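Local atomic coordinates of nudix hydrolase domain-containing protein (Thermotoga maritima, PDB entry 3E57), a protein that is of unknown function but probably hydrolyses nucleoside diphosphates linked to another moiety. Residues E32-M37 against S146-V151. Sequence-based numbering, arbitrary orientation.
Sequences EFEGFM and SSTTEV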
loop_
_atom_site.group_PDB
_atom_site.type_symbol
_atom_site.label_atom_id
_atom_site.label_comp_id
_atom_site.label_asym_id
_atom_site.label_seq_id
_atom_site.Cartn_x
_atom_site.Cartn_y
_atom_site.Cartn_z
ATOM N N GLU B 32 -3.766 -6.821 8.539
ATOM C CA GLU B 32 -3.286 -5.459 8.626
ATOM C C GLU B 32 -2.470 -5.124 7.389
ATOM O O GLU B 32 -1.400 -5.689 7.177
ATOM C CB GLU B 32 -2.417 -5.316 9.873
ATOM C CG GLU B 32 -3.224 -5.489 11.160
ATOM C CD GLU B 32 -2.350 -5.645 12.394
ATOM O OE1 GLU B 32 -1.510 -4.751 12.662
ATOM O OE2 GLU B 32 -2.521 -6.661 13.108
ATOM N N PHE B 33 -2.977 -4.208 6.574
ATOM C CA PHE B 33 -2.208 -3.725 5.435
ATOM C C PHE B 33 -2.463 -2.251 5.210
ATOM O O PHE B 33 -3.466 -1.725 5.666
ATOM C CB PHE B 33 -2.529 -4.530 4.174
ATOM C CG PHE B 33 -3.943 -4.400 3.698
ATOM C CD1 PHE B 33 -4.252 -3.609 2.601
ATOM C CD2 PHE B 33 -4.968 -5.095 4.327
ATOM C CE1 PHE B 33 -5.550 -3.513 2.150
ATOM C CE2 PHE B 33 -6.259 -5.003 3.884
ATOM C CZ PHE B 33 -6.562 -4.211 2.788
ATOM N N GLU B 34 -1.536 -1.610 4.512
ATOM C CA GLU B 34 -1.607 -0.186 4.193
ATOM C C GLU B 34 -1.385 -0.066 2.703
ATOM O O GLU B 34 -0.295 -0.318 2.231
ATOM C CB GLU B 34 -0.509 0.571 4.952
ATOM C CG GLU B 34 -0.388 2.064 4.624
ATOM C CD GLU B 34 -1.523 2.906 5.210
ATOM O OE1 GLU B 34 -1.993 2.589 6.329
ATOM O OE2 GLU B 34 -1.926 3.896 4.546
ATOM N N GLY B 35 -2.425 0.297 1.968
ATOM C CA GLY B 35 -2.327 0.399 0.517
ATOM C C GLY B 35 -3.379 -0.465 -0.130
ATOM O O GLY B 35 -4.552 -0.326 0.174
ATOM N N PHE B 36 -2.954 -1.364 -1.014
ATOM C CA PHE B 36 -3.868 -2.247 -1.723
ATOM C C PHE B 36 -3.462 -3.688 -1.485
ATOM O O PHE B 36 -2.275 -3.988 -1.396
ATOM C CB PHE B 36 -3.821 -1.958 -3.219
ATOM C CG PHE B 36 -4.401 -3.043 -4.082
ATOM C CD1 PHE B 36 -5.748 -3.048 -4.398
ATOM C CD2 PHE B 36 -3.593 -4.059 -4.585
ATOM C CE1 PHE B 36 -6.290 -4.054 -5.212
ATOM C CE2 PHE B 36 -4.117 -5.058 -5.395
ATOM C CZ PHE B 36 -5.473 -5.056 -5.707
ATOM N N MET B 37 -4.457 -4.565 -1.403
ATOM C CA MET B 37 -4.237 -6.022 -1.344
ATOM C C MET B 37 -5.261 -6.762 -2.202
ATOM O O MET B 37 -6.459 -6.500 -2.094
ATOM C CB MET B 37 -4.361 -6.518 0.093
ATOM C CG MET B 37 -4.021 -8.000 0.223
ATOM S SD MET B 37 -3.996 -8.563 1.915
ATOM C CE MET B 37 -5.686 -8.287 2.370
ATOM N N SER B 146 -6.160 2.611 3.452
ATOM C CA SER B 146 -5.076 3.549 3.729
ATOM C C SER B 146 -5.466 4.426 4.888
ATOM O O SER B 146 -6.643 4.710 5.090
ATOM C CB SER B 146 -4.784 4.421 2.521
ATOM O OG SER B 146 -5.944 5.127 2.168
ATOM N N SER B 147 -4.468 4.860 5.645
ATOM C CA SER B 147 -4.718 5.530 6.896
ATOM C C SER B 147 -4.162 6.946 6.889
ATOM O O SER B 147 -4.032 7.551 7.949
ATOM C CB SER B 147 -4.089 4.734 8.038
ATOM O OG SER B 147 -2.681 4.694 7.903
ATOM N N THR B 148 -3.860 7.488 5.711
ATOM C CA THR B 148 -3.159 8.776 5.636
ATOM C C THR B 148 -4.050 10.025 5.815
ATOM O O THR B 148 -3.531 11.137 5.931
ATOM C CB THR B 148 -2.334 8.902 4.338
ATOM O OG1 THR B 148 -3.157 8.621 3.203
ATOM C CG2 THR B 148 -1.169 7.921 4.361
ATOM N N THR B 149 -5.374 9.853 5.849
ATOM C CA THR B 149 -6.290 10.989 6.059
ATOM C C THR B 149 -7.458 10.583 6.930
ATOM O O THR B 149 -7.705 9.387 7.130
ATOM C CB THR B 149 -6.814 11.593 4.717
ATOM O OG1 THR B 149 -7.653 10.654 4.027
ATOM C CG2 THR B 149 -5.645 11.999 3.798
ATOM N N GLU B 150 -8.164 11.579 7.465
ATOM C CA GLU B 150 -9.366 11.343 8.266
ATOM C C GLU B 150 -10.380 10.505 7.497
ATOM O O GLU B 150 -10.931 9.547 8.025
ATOM C CB GLU B 150 -10.043 12.669 8.651
ATOM C CG GLU B 150 -9.298 13.526 9.662
ATOM C CD GLU B 150 -10.060 14.810 9.994
ATOM O OE1 GLU B 150 -10.687 15.391 9.075
ATOM O OE2 GLU B 150 -10.034 15.241 11.169
ATOM N N VAL B 151 -10.626 10.886 6.250
ATOM C CA VAL B 151 -11.587 10.173 5.416
ATOM C C VAL B 151 -11.080 8.753 5.130
ATOM O O VAL B 151 -11.827 7.785 5.268
ATOM C CB VAL B 151 -11.870 10.939 4.103
ATOM C CG1 VAL B 151 -12.813 10.148 3.201
ATOM C CG2 VAL B 151 -12.463 12.309 4.410
#
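E34 reaches from the corner before strand 36-38 to S147, in the loop that follows strand 131-145, and its carboxylate takes two hydrogen bonds from that one residue. Just ahead of it, F33 sends its carbonyl O to the side-chain amide of N145, so the chain is already tied to the end of strand 131-145 where E34 begins. E34 has CG anti to its own N (chi1 175°) and bends at chi2, which brings the carboxylate up to the loop. E34 OE2 receives the backbone N of S147 at 2.9 Å through its syn lone pair, with an N-H...O angle of 161°. E34 OE1 receives S147 OG at 2.7 Å, also on the syn side but 32° out of the carboxylate plane. E34 OE2 further rests 3.3 Å from S146 CA, and T148 CG2 makes a looser contact with it. G35 continues the link through backbone bonding with N145, and beyond it F36 packs on I198 and V202 of helix 194-206. A201 of the second subunit packs on both E34 and T148, placing the contact beside the dimer interface. Gripped at both oxygens, the carboxylate should be held against rotation about CG-CD, and two neutral donors probably favour its ionised form.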